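Local coordinates for molybdopterin biosynthesis moeA protein (Pyrococcus horikoshii, PDB 1WU2), which probably takes part in molybdenum cofactor biosynthesis, where MoeA proteins are thought to insert molybdenum into molybdopterin, at residues 374-379 / 383-388; 344-349 / 355-360. One frame throughout, in Å; residues are numbered along the deposited sequence.

Contact 1 of 2, residues 374-379 / 383-388; sequences AYLEIP and EGYRRG
Tyr385 reaches across to strand 374-378, its ring meeting Leu376 and Ile378 and its hydroxyl end Pro379, and this single aromatic side chain carries nearly all of the contact between 374-379 and 383-388. No hydrogen bond links the two segments; the example illustrates how one large residue can bridge backbones too far apart to pair, the nearest CA atoms, those of Ile378 and Gly384, being 7.2 Å apart. The tyrosine has CG anti to the carbonyl carbon and beside the backbone N (chi1 -53°), which directs the ring across the gap. Leu376 meets the ring at its edge, near the ring plane, with CD2 4.0 Å from CD2 of Tyr385, and the two side chains run obliquely to each other. Ile378 is turned differently: it slides past the tyrosine in the opposite direction, its CG1 lying 3.7 Å from Tyr385 CE2 in an oblique approach, while its CG2 branch lies nearer the phenol end. There Pro379 crosses the tyrosine at about a right angle and places CD 3.7 Å from Tyr385 OH, a carbon contact with the oxygen. Cut back to alanine, this tyrosine position would probably leave the methyls of Leu376 and the CG1 of Ile378 without their ring and open a gap between the strands. Glu377 sets off away from 383-388, and its OE1 is hydrogen-bonded to Tyr343 OH. Val391 of strand 390-395 touches both Leu376 and Tyr385, and Ile336 packs on Leu376 and Ile378, extending the apolar cluster. The arrangement is that of a small antiparallel two-stranded sheet, 336-337 with 384-385, packed by its tyrosine against Leu376 and Ile378 of the larger sheet in the MoeA C-terminal region, domain IV.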
ATOM      1  N   ALA A 374      -1.846  11.985   1.403  1.00 25.65           N
ATOM      2  CA  ALA A 374      -0.401  12.092   1.330  1.00 25.45           C
ATOM      3  C   ALA A 374       0.066  13.195   2.255  1.00 25.11           C
ATOM      4  O   ALA A 374      -0.745  13.849   2.905  1.00 24.99           O
ATOM      5  CB  ALA A 374       0.025  12.402  -0.111  1.00 25.42           C
ATOM      6  N   TYR A 375       1.374  13.397   2.319  1.00 24.89           N
ATOM      7  CA  TYR A 375       1.912  14.543   3.024  1.00 24.80           C
ATOM      8  C   TYR A 375       3.162  15.108   2.370  1.00 25.01           C
ATOM      9  O   TYR A 375       3.890  14.419   1.664  1.00 24.89           O
ATOM     10  CB  TYR A 375       2.151  14.224   4.504  1.00 24.70           C
ATOM     11  CG  TYR A 375       3.174  13.150   4.805  1.00 24.11           C
ATOM     12  CD1 TYR A 375       4.501  13.481   5.080  1.00 23.77           C
ATOM     13  CD2 TYR A 375       2.808  11.811   4.867  1.00 23.37           C
ATOM     14  CE1 TYR A 375       5.439  12.502   5.391  1.00 23.67           C
ATOM     15  CE2 TYR A 375       3.739  10.822   5.176  1.00 23.73           C
ATOM     16  CZ  TYR A 375       5.051  11.175   5.436  1.00 24.04           C
ATOM     17  OH  TYR A 375       5.975  10.204   5.738  1.00 24.69           O
ATOM     18  N   LEU A 376       3.372  16.392   2.617  1.00 25.45           N
ATOM     19  CA  LEU A 376       4.524  17.129   2.144  1.00 25.84           C
ATOM     20  C   LEU A 376       5.292  17.615   3.364  1.00 26.21           C
ATOM     21  O   LEU A 376       4.697  18.055   4.341  1.00 26.11           O
ATOM     22  CB  LEU A 376       4.057  18.319   1.301  1.00 25.91           C
ATOM     23  CG  LEU A 376       5.063  19.439   1.040  1.00 25.81           C
ATOM     24  CD1 LEU A 376       6.188  18.940   0.163  1.00 25.96           C
ATOM     25  CD2 LEU A 376       4.364  20.619   0.402  1.00 26.63           C
ATOM     26  N   GLU A 377       6.613  17.546   3.302  1.00 27.00           N
ATOM     27  CA  GLU A 377       7.459  18.035   4.377  1.00 27.61           C
ATOM     28  C   GLU A 377       8.203  19.280   3.911  1.00 28.09           C
ATOM     29  O   GLU A 377       8.852  19.266   2.866  1.00 28.17           O
ATOM     30  CB  GLU A 377       8.444  16.957   4.808  1.00 27.67           C
ATOM     31  CG  GLU A 377       7.784  15.774   5.502  1.00 28.28           C
ATOM     32  CD  GLU A 377       8.662  14.541   5.497  1.00 29.57           C
ATOM     33  OE1 GLU A 377       9.593  14.462   6.331  1.00 30.83           O
ATOM     34  OE2 GLU A 377       8.431  13.656   4.649  1.00 30.38           O
ATOM     35  N   ILE A 378       8.088  20.353   4.688  1.00 28.72           N
ATOM     36  CA  ILE A 378       8.775  21.608   4.418  1.00 29.15           C
ATOM     37  C   ILE A 378       9.807  21.828   5.523  1.00 29.67           C
ATOM     38  O   ILE A 378       9.431  22.027   6.676  1.00 29.53           O
ATOM     39  CB  ILE A 378       7.765  22.774   4.374  1.00 29.14           C
ATOM     40  CG1 ILE A 378       6.634  22.462   3.386  1.00 29.23           C
ATOM     41  CG2 ILE A 378       8.471  24.080   4.001  1.00 29.19           C
ATOM     42  CD1 ILE A 378       5.482  23.449   3.416  1.00 29.61           C
ATOM     43  N   PRO A 379      11.100  21.776   5.192  1.00 30.40           N
ATOM     44  CA  PRO A 379      12.158  22.022   6.183  1.00 30.87           C
ATOM     45  C   PRO A 379      12.086  23.394   6.860  1.00 31.57           C
ATOM     46  O   PRO A 379      11.351  24.288   6.426  1.00 31.42           O
ATOM     47  CB  PRO A 379      13.449  21.904   5.366  1.00 30.84           C
ATOM     48  CG  PRO A 379      13.085  21.121   4.162  1.00 30.79           C
ATOM     49  CD  PRO A 379      11.657  21.453   3.866  1.00 30.45           C
ATOM     50  N   GLU A 383      10.618  29.291   3.754  1.00 38.22           N
ATOM     51  CA  GLU A 383       9.494  30.178   4.060  1.00 38.83           C
ATOM     52  C   GLU A 383       8.200  29.727   3.381  1.00 39.08           C
ATOM     53  O   GLU A 383       7.145  30.307   3.626  1.00 39.00           O
ATOM     54  CB  GLU A 383       9.803  31.615   3.630  1.00 38.97           C
ATOM     55  CG  GLU A 383      11.085  32.194   4.215  1.00 39.84           C
ATOM     56  CD  GLU A 383      12.130  32.510   3.160  1.00 40.99           C
ATOM     57  OE1 GLU A 383      11.796  33.201   2.170  1.00 41.37           O
ATOM     58  OE2 GLU A 383      13.289  32.070   3.324  1.00 42.54           O
ATOM     59  N   GLY A 384       8.287  28.721   2.512  1.00 39.54           N
ATOM     60  CA  GLY A 384       7.117  28.156   1.858  1.00 39.90           C
ATOM     61  C   GLY A 384       7.269  27.982   0.359  1.00 40.20           C
ATOM     62  O   GLY A 384       8.244  28.446  -0.238  1.00 40.25           O
ATOM     63  N   TYR A 385       6.290  27.308  -0.243  1.00 40.57           N
ATOM     64  CA  TYR A 385       6.264  27.059  -1.684  1.00 40.88           C
ATOM     65  C   TYR A 385       5.091  27.767  -2.353  1.00 41.08           C
ATOM     66  O   TYR A 385       4.037  27.944  -1.751  1.00 40.91           O
ATOM     67  CB  TYR A 385       6.159  25.558  -1.961  1.00 40.95           C
ATOM     68  CG  TYR A 385       7.208  24.710  -1.274  1.00 41.28           C
ATOM     69  CD1 TYR A 385       8.540  25.122  -1.207  1.00 41.73           C
ATOM     70  CD2 TYR A 385       6.870  23.491  -0.694  1.00 41.51           C
ATOM     71  CE1 TYR A 385       9.504  24.342  -0.578  1.00 41.98           C
ATOM     72  CE2 TYR A 385       7.827  22.705  -0.066  1.00 41.78           C
ATOM     73  CZ  TYR A 385       9.143  23.136  -0.010  1.00 41.81           C
ATOM     74  OH  TYR A 385      10.095  22.365   0.612  1.00 42.11           O
ATOM     75  N   ARG A 386       5.286  28.163  -3.608  1.00 41.49           N
ATOM     76  CA  ARG A 386       4.236  28.776  -4.412  1.00 41.80           C
ATOM     77  C   ARG A 386       3.513  27.717  -5.230  1.00 41.56           C
ATOM     78  O   ARG A 386       4.039  26.629  -5.458  1.00 41.39           O
ATOM     79  CB  ARG A 386       4.830  29.807  -5.373  1.00 42.17           C
ATOM     80  CG  ARG A 386       5.723  30.853  -4.725  1.00 43.57           C
ATOM     81  CD  ARG A 386       7.199  30.780  -5.108  1.00 45.54           C
ATOM     82  NE  ARG A 386       7.671  32.013  -5.742  1.00 47.10           N
ATOM     83  CZ  ARG A 386       7.412  32.379  -6.999  1.00 48.79           C
ATOM     84  NH1 ARG A 386       6.668  31.617  -7.797  1.00 49.51           N
ATOM     85  NH2 ARG A 386       7.900  33.526  -7.465  1.00 48.99           N
ATOM     86  N   ARG A 387       2.306  28.046  -5.674  1.00 41.39           N
ATOM     87  CA  ARG A 387       1.574  27.207  -6.611  1.00 41.37           C
ATOM     88  C   ARG A 387       2.309  27.224  -7.949  1.00 40.82           C
ATOM     89  O   ARG A 387       2.771  28.275  -8.391  1.00 40.77           O
ATOM     90  CB  ARG A 387       0.129  27.695  -6.770  1.00 41.65           C
ATOM     91  CG  ARG A 387      -0.021  29.091  -7.375  1.00 42.87           C
ATOM     92  CD  ARG A 387      -1.315  29.797  -6.989  1.00 44.36           C
ATOM     93  NE  ARG A 387      -1.630  30.913  -7.881  1.00 45.82           N
ATOM     94  CZ  ARG A 387      -1.031  32.105  -7.868  1.00 47.32           C
ATOM     95  NH1 ARG A 387      -0.057  32.380  -7.004  1.00 48.21           N
ATOM     96  NH2 ARG A 387      -1.414  33.038  -8.734  1.00 47.63           N
ATOM     97  N   GLY A 388       2.435  26.055  -8.572  1.00 40.22           N
ATOM     98  CA  GLY A 388       3.223  25.898  -9.784  1.00 39.78           C
ATOM     99  C   GLY A 388       4.546  25.196  -9.528  1.00 39.28           C
ATOM    100  O   GLY A 388       5.048  24.492 -10.402  1.00 39.26           O
TER

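Contact 2 of 2, residues 344-349 / 355-360; sequences EFIKIY and ARVIKK
Tyr349 and Arg356 face each other across the antiparallel beta hairpin formed by strands 343-351 and 354-357, an example of backbone pairing reinforced by unlike side chains on its two faces. They form a hydrogen-bonded pair: Tyr349 N donates to Arg356 O at 2.9 Å and Arg356 N returns a bond to Tyr349 O at 3.0 Å. On their face of the hairpin Tyr349 CB lies over one face of the guanidinium, 3.7 Å from Arg356 NH2, and the guanidinium plane is turned 32° from the phenol ring. A bend at chi3 (61°) brings the arginine chain back to this position after its extended start. Ile358 also packs on Tyr349, with CD1 3.7 Å from Tyr349 CB. The opposite face is apolar. Ile348 and Val357 make the non-hydrogen-bonded pair, with Ile348 CD1 against Val357 CG2, and the other branch of Ile348 is pressed tightly on Ala355, CG2 to CB 3.5 Å. Further along, Ile346 CG2 meets Val357 CG1.

Beyond this first shell, Leu376 of the adjoining strand packs on Ile348, and Ile378 on Ile346. Helix 300-319 and helix 367-371 both touch Lys347, while Asn323 of the second subunit packs on Tyr349. Lys359 NZ bonds to Val357 O and forms a salt bridge with Asp334. Ile358 N donates to Lys347 O at 3.1 Å. One water joins the same two residues: its oxygen lies 3.0 Å from Ile358 O, to which it donates, and accepts from Lys347 N.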
ATOM      1  N   GLU A 344       7.241  21.621   8.710  1.00 29.10           N
ATOM      2  CA  GLU A 344       5.811  21.518   8.422  1.00 29.05           C
ATOM      3  C   GLU A 344       5.421  20.132   7.914  1.00 28.70           C
ATOM      4  O   GLU A 344       5.963  19.650   6.924  1.00 28.67           O
ATOM      5  CB  GLU A 344       5.373  22.553   7.368  1.00 29.13           C
ATOM      6  CG  GLU A 344       6.039  23.921   7.433  1.00 29.93           C
ATOM      7  CD  GLU A 344       5.690  24.702   8.681  1.00 30.93           C
ATOM      8  OE1 GLU A 344       4.729  24.321   9.383  1.00 31.68           O
ATOM      9  OE2 GLU A 344       6.385  25.703   8.956  1.00 31.45           O
ATOM     10  N   PHE A 345       4.468  19.507   8.596  1.00 28.46           N
ATOM     11  CA  PHE A 345       3.786  18.323   8.093  1.00 28.04           C
ATOM     12  C   PHE A 345       2.483  18.815   7.472  1.00 27.90           C
ATOM     13  O   PHE A 345       1.567  19.233   8.182  1.00 28.20           O
ATOM     14  CB  PHE A 345       3.522  17.341   9.238  1.00 27.96           C
ATOM     15  CG  PHE A 345       2.922  16.028   8.804  1.00 27.41           C
ATOM     16  CD1 PHE A 345       1.545  15.847   8.804  1.00 26.93           C
ATOM     17  CD2 PHE A 345       3.736  14.965   8.431  1.00 26.94           C
ATOM     18  CE1 PHE A 345       0.985  14.628   8.424  1.00 26.90           C
ATOM     19  CE2 PHE A 345       3.186  13.747   8.049  1.00 26.61           C
ATOM     20  CZ  PHE A 345       1.805  13.581   8.040  1.00 26.74           C
ATOM     21  N   ILE A 346       2.415  18.778   6.147  1.00 27.56           N
ATOM     22  CA  ILE A 346       1.298  19.345   5.400  1.00 27.24           C
ATOM     23  C   ILE A 346       0.508  18.238   4.735  1.00 27.12           C
ATOM     24  O   ILE A 346       1.061  17.458   3.968  1.00 26.93           O
ATOM     25  CB  ILE A 346       1.815  20.328   4.321  1.00 27.14           C
ATOM     26  CG1 ILE A 346       2.624  21.464   4.959  1.00 26.92           C
ATOM     27  CG2 ILE A 346       0.655  20.880   3.491  1.00 27.02           C
ATOM     28  CD1 ILE A 346       1.864  22.272   6.003  1.00 26.76           C
ATOM     29  N   LYS A 347      -0.787  18.185   5.019  1.00 27.06           N
ATOM     30  CA  LYS A 347      -1.662  17.167   4.449  1.00 27.14           C
ATOM     31  C   LYS A 347      -2.041  17.549   3.020  1.00 27.04           C
ATOM     32  O   LYS A 347      -2.418  18.685   2.753  1.00 26.89           O
ATOM     33  CB  LYS A 347      -2.908  16.986   5.319  1.00 27.14           C
ATOM     34  CG  LYS A 347      -2.597  16.460   6.722  1.00 27.62           C
ATOM     35  CD  LYS A 347      -3.703  16.791   7.725  1.00 28.47           C
ATOM     36  CE  LYS A 347      -3.607  18.229   8.237  1.00 28.90           C
ATOM     37  NZ  LYS A 347      -2.368  18.486   9.040  1.00 29.70           N
ATOM     38  N   ILE A 348      -1.928  16.579   2.116  1.00 27.19           N
ATOM     39  CA  ILE A 348      -2.130  16.773   0.683  1.00 27.18           C
ATOM     40  C   ILE A 348      -3.145  15.765   0.153  1.00 27.42           C
ATOM     41  O   ILE A 348      -3.102  14.607   0.532  1.00 27.11           O
ATOM     42  CB  ILE A 348      -0.787  16.535  -0.050  1.00 27.11           C
ATOM     43  CG1 ILE A 348       0.281  17.545   0.398  1.00 26.75           C
ATOM     44  CG2 ILE A 348      -0.979  16.546  -1.573  1.00 26.90           C
ATOM     45  CD1 ILE A 348      -0.030  18.986   0.071  1.00 26.62           C
ATOM     46  N   TYR A 349      -4.048  16.196  -0.725  1.00 27.94           N
ATOM     47  CA  TYR A 349      -4.787  15.253  -1.562  1.00 28.46           C
ATOM     48  C   TYR A 349      -4.187  15.265  -2.956  1.00 28.73           C
ATOM     49  O   TYR A 349      -4.305  16.251  -3.684  1.00 28.73           O
ATOM     50  CB  TYR A 349      -6.287  15.546  -1.636  1.00 28.57           C
ATOM     51  CG  TYR A 349      -7.048  14.402  -2.282  1.00 29.20           C
ATOM     52  CD1 TYR A 349      -7.418  14.447  -3.626  1.00 29.82           C
ATOM     53  CD2 TYR A 349      -7.362  13.260  -1.555  1.00 29.76           C
ATOM     54  CE1 TYR A 349      -8.099  13.387  -4.219  1.00 30.42           C
ATOM     55  CE2 TYR A 349      -8.039  12.199  -2.135  1.00 30.34           C
ATOM     56  CZ  TYR A 349      -8.406  12.265  -3.464  1.00 30.82           C
ATOM     57  OH  TYR A 349      -9.080  11.204  -4.027  1.00 31.56           O
ATOM     58  N   ALA A 355      -0.889  18.191  -6.338  1.00 34.74           N
ATOM     59  CA  ALA A 355      -0.998  18.194  -4.880  1.00 35.26           C
ATOM     60  C   ALA A 355      -1.881  19.347  -4.387  1.00 35.82           C
ATOM     61  O   ALA A 355      -1.455  20.501  -4.372  1.00 35.59           O
ATOM     62  CB  ALA A 355       0.390  18.292  -4.254  1.00 35.19           C
ATOM     63  N   ARG A 356      -3.107  19.020  -3.984  1.00 36.58           N
ATOM     64  CA  ARG A 356      -4.051  19.991  -3.435  1.00 37.23           C
ATOM     65  C   ARG A 356      -3.922  20.023  -1.915  1.00 37.79           C
ATOM     66  O   ARG A 356      -4.134  19.014  -1.253  1.00 37.76           O
ATOM     67  CB  ARG A 356      -5.483  19.613  -3.829  1.00 37.34           C
ATOM     68  CG  ARG A 356      -6.561  20.559  -3.298  1.00 37.91           C
ATOM     69  CD  ARG A 356      -7.937  20.356  -3.928  1.00 38.68           C
ATOM     70  NE  ARG A 356      -8.480  19.017  -3.679  1.00 39.52           N
ATOM     71  CZ  ARG A 356      -8.997  18.596  -2.520  1.00 39.96           C
ATOM     72  NH1 ARG A 356      -9.059  19.397  -1.461  1.00 40.22           N
ATOM     73  NH2 ARG A 356      -9.462  17.354  -2.419  1.00 40.05           N
ATOM     74  N   VAL A 357      -3.589  21.184  -1.366  1.00 38.51           N
ATOM     75  CA  VAL A 357      -3.359  21.315   0.069  1.00 39.12           C
ATOM     76  C   VAL A 357      -4.676  21.362   0.846  1.00 39.81           C
ATOM     77  O   VAL A 357      -5.543  22.194   0.571  1.00 39.88           O
ATOM     78  CB  VAL A 357      -2.529  22.581   0.387  1.00 39.08           C
ATOM     79  CG1 VAL A 357      -2.377  22.782   1.894  1.00 38.99           C
ATOM     80  CG2 VAL A 357      -1.158  22.491  -0.266  1.00 39.18           C
ATOM     81  N   ILE A 358      -4.819  20.454   1.808  1.00 40.63           N
ATOM     82  CA  ILE A 358      -5.910  20.512   2.775  1.00 41.44           C
ATOM     83  C   ILE A 358      -5.444  21.335   3.967  1.00 42.01           C
ATOM     84  O   ILE A 358      -4.518  20.941   4.679  1.00 42.24           O
ATOM     85  CB  ILE A 358      -6.323  19.096   3.232  1.00 41.47           C
ATOM     86  CG1 ILE A 358      -6.774  18.264   2.032  1.00 41.78           C
ATOM     87  CG2 ILE A 358      -7.453  19.161   4.263  1.00 41.70           C
ATOM     88  CD1 ILE A 358      -5.777  17.245   1.625  1.00 42.18           C
ATOM     89  N   LYS A 359      -6.084  22.481   4.171  1.00 42.68           N
ATOM     90  CA  LYS A 359      -5.827  23.314   5.345  1.00 43.28           C
ATOM     91  C   LYS A 359      -6.963  23.148   6.342  1.00 43.38           C
ATOM     92  O   LYS A 359      -8.137  23.204   5.974  1.00 43.57           O
ATOM     93  CB  LYS A 359      -5.654  24.803   4.989  1.00 43.53           C
ATOM     94  CG  LYS A 359      -6.400  25.305   3.755  1.00 44.41           C
ATOM     95  CD  LYS A 359      -5.525  25.200   2.508  1.00 45.73           C
ATOM     96  CE  LYS A 359      -6.345  25.261   1.230  1.00 46.55           C
ATOM     97  NZ  LYS A 359      -5.483  25.183   0.014  1.00 47.25           N
ATOM     98  N   LYS A 360      -6.606  22.915   7.601  1.00 43.54           N
ATOM     99  CA  LYS A 360      -7.576  22.932   8.692  1.00 43.47           C
ATOM    100  C   LYS A 360      -6.873  23.198  10.037  1.00 43.19           C
ATOM    101  O   LYS A 360      -5.825  23.852  10.074  1.00 43.41           O
ATOM    102  CB  LYS A 360      -8.407  21.636   8.692  1.00 43.67           C
ATOM    103  CG  LYS A 360      -9.789  21.761   9.367  1.00 44.32           C
ATOM    104  CD  LYS A 360     -10.974  21.576   8.419  1.00 45.20           C
ATOM    105  CE  LYS A 360     -12.199  21.050   9.175  1.00 45.61           C
ATOM    106  NZ  LYS A 360     -13.491  21.358   8.496  1.00 46.03           N
TER
HETATM  107  O   HOH W   1      -2.121  20.832   6.467  1.00 40.62           O

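In the fold
Both contacts belong to the MoeA C-terminal region, domain IV, and their centres lie about 9 Å apart. The hairpin of contact 2 comes first along the chain and is complete before the segments of contact 1 begin. Strand 374-378, from contact 1, lies antiparallel beside strand 343-351, from contact 2, in one sheet; Leu376 N is 2.9 Å from Ile346 O, a probable hydrogen bond, and the rings of Tyr375 and Phe345 stack. Strand 343-351 pairs with 354-357 and 374-378, and also, in parallel, with 281-282, while the short strand 384-385 lies in a separate two-stranded sheet. Strand 343-351 thus joins the hairpin to 374-378, and Tyr385 brings the two sheets of domain IV together.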